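Local coordinates for putative gdp-fucose protein o-fucosyltransferase 1 (Caenorhabditis elegans, PDB 3ZY2) that belongs to the protein O-fucosyltransferase family of GT-B-type glycosyltransferases and binds guanosine-5'-diphosphate, at residues 23-28 with 176-181; 216-221 with 283-288; 236-241 with 248-253. All coordinates share one frame; numbering follows the deposited sequence.

Contact 1. Residues 23-28 with 176-181; sequences QVDQFL and APFPSK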
loop_
_atom_site.group_PDB
_atom_site.type_symbol
_atom_site.label_atom_id
_atom_site.label_comp_id
_atom_site.label_asym_id
_atom_site.label_seq_id
_atom_site.Cartn_x
_atom_site.Cartn_y
_atom_site.Cartn_z
ATOM N N GLN A 23 11.327 -12.796 -0.766
ATOM C CA GLN A 23 11.977 -11.958 -1.765
ATOM C C GLN A 23 11.971 -12.664 -3.108
ATOM O O GLN A 23 11.676 -12.047 -4.147
ATOM C CB GLN A 23 13.408 -11.681 -1.363
ATOM C CG GLN A 23 13.510 -10.804 -0.117
ATOM C CD GLN A 23 14.896 -10.801 0.453
ATOM O OE1 GLN A 23 15.890 -10.864 -0.285
ATOM N NE2 GLN A 23 14.987 -10.750 1.802
ATOM N N VAL A 24 12.304 -13.962 -3.098
ATOM C CA VAL A 24 12.287 -14.742 -4.335
ATOM C C VAL A 24 10.857 -14.854 -4.866
ATOM O O VAL A 24 10.637 -14.742 -6.060
ATOM C CB VAL A 24 12.914 -16.134 -4.138
ATOM C CG1 VAL A 24 12.768 -16.986 -5.399
ATOM C CG2 VAL A 24 14.401 -15.986 -3.790
ATOM N N ASP A 25 9.889 -15.063 -3.968
ATOM C CA ASP A 25 8.467 -15.199 -4.341
ATOM C C ASP A 25 7.979 -13.962 -5.122
ATOM O O ASP A 25 7.348 -14.086 -6.185
ATOM C CB ASP A 25 7.649 -15.454 -3.070
ATOM C CG ASP A 25 6.403 -16.245 -3.332
ATOM O OD1 ASP A 25 6.462 -17.215 -4.123
ATOM O OD2 ASP A 25 5.366 -15.894 -2.753
ATOM N N GLN A 26 8.339 -12.778 -4.635
ATOM C CA GLN A 26 7.949 -11.543 -5.331
ATOM C C GLN A 26 8.814 -11.340 -6.575
ATOM O O GLN A 26 8.325 -10.862 -7.600
ATOM C CB GLN A 26 8.058 -10.337 -4.391
ATOM C CG GLN A 26 6.931 -10.283 -3.371
ATOM C CD GLN A 26 6.808 -8.904 -2.759
ATOM O OE1 GLN A 26 7.685 -8.476 -2.022
ATOM N NE2 GLN A 26 5.725 -8.196 -3.074
ATOM N N PHE A 27 10.085 -11.735 -6.527
ATOM C CA PHE A 27 10.989 -11.569 -7.685
ATOM C C PHE A 27 10.475 -12.290 -8.953
ATOM O O PHE A 27 10.550 -11.744 -10.042
ATOM C CB PHE A 27 12.404 -12.030 -7.270
ATOM C CG PHE A 27 13.410 -12.008 -8.358
ATOM C CD1 PHE A 27 13.567 -10.916 -9.208
ATOM C CD2 PHE A 27 14.287 -13.078 -8.490
ATOM C CE1 PHE A 27 14.557 -10.929 -10.222
ATOM C CE2 PHE A 27 15.280 -13.085 -9.480
ATOM C CZ PHE A 27 15.396 -11.997 -10.361
ATOM N N LEU A 28 9.906 -13.488 -8.790
ATOM C CA LEU A 28 9.272 -14.197 -9.928
ATOM C C LEU A 28 8.210 -13.328 -10.589
ATOM O O LEU A 28 8.154 -13.242 -11.819
ATOM C CB LEU A 28 8.635 -15.501 -9.462
ATOM C CG LEU A 28 9.606 -16.495 -8.831
ATOM C CD1 LEU A 28 8.797 -17.739 -8.465
ATOM C CD2 LEU A 28 10.754 -16.819 -9.754
ATOM N N ALA A 176 4.773 -6.809 -7.585
ATOM C CA ALA A 176 4.397 -8.211 -7.775
ATOM C C ALA A 176 3.522 -8.670 -6.630
ATOM O O ALA A 176 3.680 -8.210 -5.507
ATOM C CB ALA A 176 5.635 -9.083 -7.812
ATOM N N PRO A 177 2.616 -9.619 -6.888
ATOM C CA PRO A 177 1.818 -10.164 -5.798
ATOM C C PRO A 177 2.627 -10.919 -4.762
ATOM O O PRO A 177 3.711 -11.443 -5.047
ATOM C CB PRO A 177 0.892 -11.165 -6.507
ATOM C CG PRO A 177 0.803 -10.696 -7.874
ATOM C CD PRO A 177 2.136 -10.087 -8.202
ATOM N N PHE A 178 2.096 -10.957 -3.548
ATOM C CA PHE A 178 2.580 -11.846 -2.527
ATOM C C PHE A 178 1.405 -12.350 -1.725
ATOM O O PHE A 178 0.573 -11.555 -1.303
ATOM C CB PHE A 178 3.556 -11.154 -1.578
ATOM C CG PHE A 178 4.017 -12.053 -0.473
ATOM C CD1 PHE A 178 5.049 -12.963 -0.698
ATOM C CD2 PHE A 178 3.355 -12.077 0.752
ATOM C CE1 PHE A 178 5.477 -13.843 0.310
ATOM C CE2 PHE A 178 3.776 -12.938 1.780
ATOM C CZ PHE A 178 4.840 -13.837 1.548
ATOM N N PRO A 179 1.313 -13.665 -1.514
ATOM C CA PRO A 179 2.145 -14.739 -2.082
ATOM C C PRO A 179 2.049 -14.795 -3.611
ATOM O O PRO A 179 1.087 -14.291 -4.197
ATOM C CB PRO A 179 1.522 -16.002 -1.457
ATOM C CG PRO A 179 0.880 -15.490 -0.185
ATOM C CD PRO A 179 0.279 -14.209 -0.608
ATOM N N SER A 180 3.041 -15.403 -4.258
ATOM C CA SER A 180 3.035 -15.473 -5.724
ATOM C C SER A 180 1.840 -16.245 -6.273
ATOM O O SER A 180 1.333 -17.190 -5.639
ATOM C CB SER A 180 4.312 -16.138 -6.243
ATOM O OG SER A 180 4.444 -17.439 -5.686
ATOM N N LYS A 181 1.433 -15.854 -7.468
ATOM C CA LYS A 181 0.376 -16.552 -8.192
ATOM C C LYS A 181 0.934 -17.760 -8.916
ATOM O O LYS A 181 2.070 -17.738 -9.407
ATOM C CB LYS A 181 -0.302 -15.605 -9.174
ATOM C CG LYS A 181 -0.901 -14.366 -8.507
ATOM C CD LYS A 181 -1.895 -13.651 -9.403
ATOM C CE LYS A 181 -2.457 -12.428 -8.679
ATOM N NZ LYS A 181 -3.689 -11.868 -9.311
HETATM O O HOH W 1 4.986 -12.706 -7.238
#

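Contact 2. Residues 216-221 with 283-288; sequences VHLRND and VFVASD. With GDP (guanosine-5'-diphosphate), chain C.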
loop_
_atom_site.group_PDB
_atom_site.type_symbol
_atom_site.label_atom_id
_atom_site.label_comp_id
_atom_site.label_asym_id
_atom_site.label_seq_id
_atom_site.Cartn_x
_atom_site.Cartn_y
_atom_site.Cartn_z
ATOM N N VAL A 216 14.887 -32.927 3.915
ATOM C CA VAL A 216 13.721 -32.379 4.640
ATOM C C VAL A 216 14.007 -30.957 5.089
ATOM O O VAL A 216 15.130 -30.641 5.466
ATOM C CB VAL A 216 13.290 -33.254 5.854
ATOM C CG1 VAL A 216 13.054 -34.685 5.413
ATOM C CG2 VAL A 216 14.325 -33.178 6.973
ATOM N N HIS A 217 12.973 -30.128 5.034
ATOM C CA HIS A 217 13.010 -28.775 5.576
ATOM C C HIS A 217 12.211 -28.703 6.863
ATOM O O HIS A 217 11.011 -28.956 6.866
ATOM C CB HIS A 217 12.452 -27.763 4.564
ATOM C CG HIS A 217 12.517 -26.353 5.057
ATOM N ND1 HIS A 217 11.509 -25.430 4.858
ATOM C CD2 HIS A 217 13.484 -25.715 5.772
ATOM C CE1 HIS A 217 11.858 -24.284 5.424
ATOM N NE2 HIS A 217 13.047 -24.431 5.991
ATOM N N LEU A 218 12.911 -28.419 7.968
ATOM C CA LEU A 218 12.284 -28.297 9.280
ATOM C C LEU A 218 12.259 -26.826 9.662
ATOM O O LEU A 218 13.264 -26.263 10.092
ATOM C CB LEU A 218 13.044 -29.122 10.330
ATOM C CG LEU A 218 13.235 -30.612 9.993
ATOM C CD1 LEU A 218 13.911 -31.351 11.163
ATOM C CD2 LEU A 218 11.898 -31.325 9.595
ATOM N N ARG A 219 11.101 -26.206 9.461
ATOM C CA ARG A 219 10.898 -24.812 9.819
ATOM C C ARG A 219 10.312 -24.841 11.225
ATOM O O ARG A 219 9.172 -25.282 11.432
ATOM C CB ARG A 219 9.914 -24.175 8.820
ATOM C CG ARG A 219 9.728 -22.666 8.998
ATOM C CD ARG A 219 10.910 -21.833 8.541
ATOM N NE ARG A 219 10.471 -20.447 8.365
ATOM C CZ ARG A 219 10.490 -19.522 9.312
ATOM N NH1 ARG A 219 10.964 -19.805 10.518
ATOM N NH2 ARG A 219 10.060 -18.299 9.055
ATOM N N ASN A 220 11.098 -24.409 12.205
ATOM C CA ASN A 220 10.684 -24.597 13.594
ATOM C C ASN A 220 11.157 -23.579 14.626
ATOM O O ASN A 220 11.083 -23.863 15.820
ATOM C CB ASN A 220 10.988 -26.030 14.087
ATOM C CG ASN A 220 12.444 -26.425 13.913
ATOM O OD1 ASN A 220 13.352 -25.590 13.934
ATOM N ND2 ASN A 220 12.667 -27.717 13.732
ATOM N N ASP A 221 11.597 -22.398 14.195
ATOM C CA ASP A 221 11.934 -21.356 15.185
ATOM C C ASP A 221 10.690 -20.856 15.932
ATOM O O ASP A 221 9.563 -21.152 15.537
ATOM C CB ASP A 221 12.781 -20.228 14.581
ATOM C CG ASP A 221 11.986 -19.265 13.708
ATOM O OD1 ASP A 221 10.736 -19.334 13.638
ATOM O OD2 ASP A 221 12.634 -18.404 13.085
ATOM N N VAL A 283 19.719 -39.174 4.948
ATOM C CA VAL A 283 18.775 -38.068 5.075
ATOM C C VAL A 283 19.562 -36.766 5.243
ATOM O O VAL A 283 20.585 -36.726 5.942
ATOM C CB VAL A 283 17.795 -38.287 6.277
ATOM C CG1 VAL A 283 16.980 -37.009 6.560
ATOM C CG2 VAL A 283 16.883 -39.490 6.003
ATOM N N PHE A 284 19.106 -35.734 4.548
ATOM C CA PHE A 284 19.631 -34.389 4.725
ATOM C C PHE A 284 18.587 -33.537 5.420
ATOM O O PHE A 284 17.411 -33.547 5.041
ATOM C CB PHE A 284 19.975 -33.765 3.374
ATOM C CG PHE A 284 20.408 -32.332 3.477
ATOM C CD1 PHE A 284 21.658 -31.994 4.033
ATOM C CD2 PHE A 284 19.561 -31.315 3.044
ATOM C CE1 PHE A 284 22.079 -30.667 4.112
ATOM C CE2 PHE A 284 19.974 -29.971 3.126
ATOM C CZ PHE A 284 21.237 -29.659 3.687
ATOM N N VAL A 285 19.028 -32.759 6.405
ATOM C CA VAL A 285 18.120 -31.844 7.104
ATOM C C VAL A 285 18.593 -30.396 6.971
ATOM O O VAL A 285 19.742 -30.063 7.335
ATOM C CB VAL A 285 18.064 -32.155 8.619
ATOM C CG1 VAL A 285 17.120 -31.165 9.346
ATOM C CG2 VAL A 285 17.655 -33.609 8.893
ATOM N N ALA A 286 17.686 -29.551 6.484
ATOM C CA ALA A 286 17.873 -28.088 6.505
ATOM C C ALA A 286 16.895 -27.546 7.539
ATOM O O ALA A 286 15.733 -27.914 7.548
ATOM C CB ALA A 286 17.570 -27.477 5.127
ATOM N N SER A 287 17.385 -26.701 8.443
ATOM C CA SER A 287 16.526 -26.106 9.459
ATOM C C SER A 287 16.985 -24.689 9.788
ATOM O O SER A 287 18.167 -24.368 9.671
ATOM C CB SER A 287 16.501 -26.971 10.730
ATOM O OG SER A 287 15.553 -26.428 11.660
ATOM N N ASP A 288 16.009 -23.874 10.167
ATOM C CA ASP A 288 16.244 -22.551 10.724
ATOM C C ASP A 288 16.615 -22.577 12.199
ATOM O O ASP A 288 17.076 -21.562 12.742
ATOM C CB ASP A 288 15.018 -21.663 10.521
ATOM C CG ASP A 288 13.767 -22.201 11.192
ATOM O OD1 ASP A 288 13.652 -23.409 11.480
ATOM O OD2 ASP A 288 12.868 -21.378 11.462
HETATM P PB GDP C . 9.272 -18.436 5.373
HETATM O O1B GDP C . 9.847 -19.772 5.667
HETATM O O2B GDP C . 8.263 -18.023 4.255
HETATM O O3B GDP C . 9.648 -17.258 6.462
HETATM O O3A GDP C . 10.751 -18.217 4.524
HETATM P PA GDP C . 11.591 -16.734 4.316
HETATM O O1A GDP C . 12.826 -17.656 3.502
HETATM O O2A GDP C . 11.026 -15.647 3.801
HETATM O "O5'" GDP C . 11.802 -16.644 6.095
HETATM C "C5'" GDP C . 12.603 -17.655 6.143
HETATM C "C4'" GDP C . 13.787 -17.708 6.781
HETATM O "O4'" GDP C . 14.305 -18.195 7.953
HETATM C "C3'" GDP C . 14.640 -18.052 5.741
HETATM O "O3'" GDP C . 15.447 -17.012 4.609
HETATM C "C2'" GDP C . 16.657 -18.404 6.529
HETATM O "O2'" GDP C . 17.099 -17.134 6.719
HETATM C "C1'" GDP C . 15.870 -18.986 7.690
HETATM N N9 GDP C . 15.622 -20.205 7.372
HETATM C C8 GDP C . 13.987 -20.971 7.096
HETATM N N7 GDP C . 14.647 -22.060 6.859
HETATM C C5 GDP C . 15.889 -22.344 6.851
HETATM C C6 GDP C . 17.144 -23.524 6.624
HETATM O O6 GDP C . 16.627 -24.505 6.349
HETATM N N1 GDP C . 18.066 -22.997 6.802
HETATM C C2 GDP C . 18.634 -21.932 7.099
HETATM N N2 GDP C . 19.581 -21.645 7.222
HETATM N N3 GDP C . 17.899 -20.570 7.399
HETATM C C4 GDP C . 16.510 -20.930 7.239
#

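Contact 3. Residues 236-241 with 248-253; sequences NRPLFA and EGHHLG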
loop_
_atom_site.group_PDB
_atom_site.type_symbol
_atom_site.label_atom_id
_atom_site.label_comp_id
_atom_site.label_asym_id
_atom_site.label_seq_id
_atom_site.Cartn_x
_atom_site.Cartn_y
_atom_site.Cartn_z
ATOM N N ASN A 236 -9.874 -20.352 6.554
ATOM C CA ASN A 236 -9.004 -21.149 5.690
ATOM C C ASN A 236 -8.394 -20.360 4.525
ATOM O O ASN A 236 -8.415 -20.817 3.385
ATOM C CB ASN A 236 -9.801 -22.374 5.193
ATOM C CG ASN A 236 -8.963 -23.364 4.407
ATOM O OD1 ASN A 236 -9.442 -23.974 3.437
ATOM N ND2 ASN A 236 -7.739 -23.582 4.848
ATOM N N ARG A 237 -7.860 -19.173 4.812
ATOM C CA ARG A 237 -7.205 -18.372 3.773
ATOM C C ARG A 237 -5.800 -18.875 3.516
ATOM O O ARG A 237 -5.192 -19.505 4.395
ATOM C CB ARG A 237 -7.122 -16.896 4.173
ATOM C CG ARG A 237 -8.472 -16.226 4.345
ATOM C CD ARG A 237 -9.312 -16.310 3.077
ATOM N NE ARG A 237 -10.483 -15.444 3.176
ATOM C CZ ARG A 237 -11.484 -15.406 2.297
ATOM N NH1 ARG A 237 -11.481 -16.188 1.222
ATOM N NH2 ARG A 237 -12.497 -14.571 2.497
ATOM N N PRO A 238 -5.260 -18.584 2.314
ATOM C CA PRO A 238 -3.844 -18.838 2.087
ATOM C C PRO A 238 -2.984 -18.164 3.145
ATOM O O PRO A 238 -3.272 -17.030 3.603
ATOM C CB PRO A 238 -3.590 -18.202 0.724
ATOM C CG PRO A 238 -4.911 -18.355 0.028
ATOM C CD PRO A 238 -5.925 -18.075 1.100
ATOM N N LEU A 239 -1.943 -18.882 3.545
ATOM C CA LEU A 239 -0.964 -18.339 4.452
ATOM C C LEU A 239 0.371 -18.612 3.810
ATOM O O LEU A 239 0.764 -19.774 3.646
ATOM C CB LEU A 239 -1.075 -19.012 5.816
ATOM C CG LEU A 239 -0.068 -18.538 6.873
ATOM C CD1 LEU A 239 -0.232 -17.035 7.236
ATOM C CD2 LEU A 239 -0.183 -19.420 8.114
ATOM N N PHE A 240 1.033 -17.543 3.389
ATOM C CA PHE A 240 2.340 -17.643 2.765
ATOM C C PHE A 240 2.286 -18.604 1.583
ATOM O O PHE A 240 1.483 -18.392 0.687
ATOM C CB PHE A 240 3.386 -18.000 3.820
ATOM C CG PHE A 240 3.484 -16.983 4.931
ATOM C CD1 PHE A 240 3.262 -15.633 4.680
ATOM C CD2 PHE A 240 3.784 -17.386 6.229
ATOM C CE1 PHE A 240 3.326 -14.686 5.734
ATOM C CE2 PHE A 240 3.869 -16.457 7.265
ATOM C CZ PHE A 240 3.638 -15.113 7.012
ATOM N N ALA A 241 3.081 -19.674 1.599
ATOM C CA ALA A 241 3.180 -20.553 0.435
ATOM C C ALA A 241 2.158 -21.691 0.414
ATOM O O ALA A 241 2.270 -22.621 -0.397
ATOM C CB ALA A 241 4.596 -21.118 0.326
ATOM N N GLU A 248 -4.782 -23.241 -5.376
ATOM C CA GLU A 248 -5.240 -21.846 -5.313
ATOM C C GLU A 248 -6.474 -21.722 -4.418
ATOM O O GLU A 248 -7.415 -22.518 -4.537
ATOM C CB GLU A 248 -5.555 -21.304 -6.709
ATOM C CG GLU A 248 -5.784 -19.805 -6.735
ATOM C CD GLU A 248 -5.724 -19.215 -8.134
ATOM O OE1 GLU A 248 -6.512 -19.643 -9.006
ATOM O OE2 GLU A 248 -4.873 -18.317 -8.353
ATOM N N GLY A 249 -6.451 -20.747 -3.510
ATOM C CA GLY A 249 -7.577 -20.506 -2.591
ATOM C C GLY A 249 -7.927 -21.724 -1.747
ATOM O O GLY A 249 -9.031 -21.816 -1.212
ATOM N N HIS A 250 -6.971 -22.654 -1.622
ATOM C CA HIS A 250 -7.123 -23.884 -0.821
ATOM C C HIS A 250 -8.244 -24.806 -1.300
ATOM O O HIS A 250 -8.958 -25.404 -0.486
ATOM C CB HIS A 250 -7.320 -23.547 0.664
ATOM C CG HIS A 250 -6.082 -23.061 1.355
ATOM N ND1 HIS A 250 -4.888 -22.835 0.698
ATOM C CD2 HIS A 250 -5.867 -22.730 2.648
ATOM C CE1 HIS A 250 -3.992 -22.398 1.564
ATOM N NE2 HIS A 250 -4.559 -22.329 2.754
ATOM N N HIS A 251 -8.378 -24.949 -2.616
ATOM C CA HIS A 251 -9.467 -25.764 -3.168
ATOM C C HIS A 251 -9.348 -27.253 -2.826
ATOM O O HIS A 251 -10.343 -27.977 -2.857
ATOM C CB HIS A 251 -9.631 -25.535 -4.679
ATOM C CG HIS A 251 -8.530 -26.113 -5.514
ATOM N ND1 HIS A 251 -8.493 -27.440 -5.885
ATOM C CD2 HIS A 251 -7.438 -25.537 -6.070
ATOM C CE1 HIS A 251 -7.421 -27.658 -6.626
ATOM N NE2 HIS A 251 -6.765 -26.520 -6.755
ATOM N N LEU A 252 -8.144 -27.687 -2.458
ATOM C CA LEU A 252 -7.874 -29.101 -2.158
ATOM C C LEU A 252 -8.077 -29.503 -0.691
ATOM O O LEU A 252 -8.068 -30.697 -0.370
ATOM C CB LEU A 252 -6.451 -29.481 -2.598
ATOM C CG LEU A 252 -6.131 -29.545 -4.093
ATOM C CD1 LEU A 252 -4.648 -29.819 -4.311
ATOM C CD2 LEU A 252 -6.976 -30.604 -4.788
ATOM N N GLY A 253 -8.248 -28.525 0.198
ATOM C CA GLY A 253 -8.363 -28.827 1.624
ATOM C C GLY A 253 -8.191 -27.662 2.578
ATOM O O GLY A 253 -8.148 -26.493 2.171
#

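Contact 1. Residues 23-28 with 176-181
The carboxylate of Asp25, the amide of Gln26 and the ring of Phe178 are the flat groups of this contact. Ser180 meets both oxygens of the carboxylate from outside its plane: Ser180 OG donates to Asp25 OD1 at 2.6 Å, and Ser180 N reaches Asp25 OD2 at 2.8 Å, the latter 44° out of the plane. One face of the Phe178 ring carries CG of the neighbouring Pro179, offset toward the rim, while Asp25 OD2 approaches the ring obliquely, 3.6 Å from Phe178 CD1. The amide of Gln26 is turned 72° from that ring, and its chain passes Phe178 at about a right angle, with Gln26 CG 3.9 Å from Phe178 CB.

Serine suits its place because its short hydroxyl adds a second donor beside the backbone N-H that any residue but proline would supply. With chi1 at 58°, OG sits between the backbone N and the carbonyl carbon, turned to the aspartate, and it is also hydrogen-bonded to Trp185 NE1. Asp25 OD1 has a further partner in Arg342 of helix 335-346, a salt bridge that probably favours the ionised acid. The longer Gln26, extended beyond CG, reaches the loop backbone, its NE2 donating to Ala176 O at 3.2 Å from above the carbonyl plane. A small residue fits at Ala176, whose CB comes within 3.2 Å of Gln26 O. Between these two grips a water donates to both Asp25 O and Pro177 O, bridging the backbones.

Helix 20-37 follows strand 10-13, and the contact ties it to the loop that follows the adjacent parallel strand 168-171, in the N-terminal Rossmann-like half of a GT-B fold, close to where Gly21 N and Asn22 N of the same helix bind guanosine-5'-diphosphate.

Contact 2. Residues 216-221 with 283-288
Asp288 reaches across to Arg219, Asn220 and Asp221, and each of its side-chain atoms has a neighbour. CB lies against the base of guanosine-5'-diphosphate, 3.5 Å from its N9. From there CG takes the position between backbone N and carbonyl carbon (chi1 60°), which swings the carboxylate over to the loop residues 219-221. OD1 accepts from Asn220 N at 2.8 Å through its syn lone pair, in a nearly straight bond. OD2 is gripped twice, from opposite faces of its plane: Arg219 NH1 arrives on the anti side at 2.6 Å, in a salt bridge, and Asp221 N on the syn side at 3.2 Å. An aspartate is short enough to accept from two successive backbone N-H groups while holding an arginine.

All this happens just past the C-terminal ends of two adjacent parallel strands, 213-218 and 282-287, in the C-terminal Rossmann-like sheet of the GT-B fold, the end at which such sheets bind nucleotides. Hydrogen bonds of Val216 N to Phe284 O, Ala286 N to Val216 O and Leu218 N to Ala286 O join the strands. On one face the branched Val216, Leu218 and Val285 pack together, Leu218 CD1 meeting Val285 CG1 at 3.7 Å; helix 264-278 covers Val216 and Leu218. Ser287 shares that face, its OG hydrogen-bonded to Leu218 O at 2.8 Å.

The guanidinium of Arg219 stands almost perpendicular to the Asp288 carboxylate (81°). Its NE donates to O1B of the ligand and its NH2 to O3B, so that a planar group with several N-H donors joins the beta-phosphate to the acid; NH1 also pairs with Asp221, whose OD1 caps Trp224 N. His217, held at ND1 by Ser337, donates from NE2 to N7 of the base at 3.0 Å, and the small Ala286 lets the base come near, its CB being 3.3 Å from O6.

Contact 3. Residues 236-241 with 248-253
Phi is positive at Asn236, at Gly249 and at His250, which opens a type I beta turn running to Gly253, and the two irregular segments have their nearest CA atoms at Pro238 and Gly249. Both belong to an excursion between strands 213-218 and 282-287 of the C-terminal GT-B half. The short helix 243-246 joins them, and its Cys245 is disulfide-bonded to Cys332.

Among the residues that touch, His250 is the buried one. Its imidazole lies against residues 236-238 with one face toward Pro238, whose N stands 3.8 Å above the ring plane, toward the rim. A flat ring can lie close against the rigid proline in this way. Asn236 comes to the ring's edge, its amide plane turned 45° from the imidazole, and also touches Gly253. Arg237 points away from the second segment, to a salt bridge with Glu137 and a hydrogen bond to Lys160 O, both of the second subunit. Gly249 tolerates the positive phi easily, and its N is hydrogen-bonded to Glu243 OE2. Beside it, Pro238 CG rests 4.3 Å from Gly249 CA.

How the contacts relate
Contact 1 lies in the N-terminal half of the fold and contact 2 in the C-terminal half; their centres are 23 Å apart and their nearest atoms about 10 Å. Guanosine-5'-diphosphate is bound by residues of contact 2 and lies near the side chain of Phe178 in contact 1, about 6 Å away, without touching it. Contact 3 falls within the chain loop closed by contact 2, yet it touches contact 1 instead: Pro179 CG approaches Phe240 O to 3.1 Å, and Phe178 CZ meets Phe240 CD1 at 3.9 Å. Contacts 2 and 3 come no nearer than about 7 Å. The side chain of Leu239 in contact 3 is about 9 Å from the ligand.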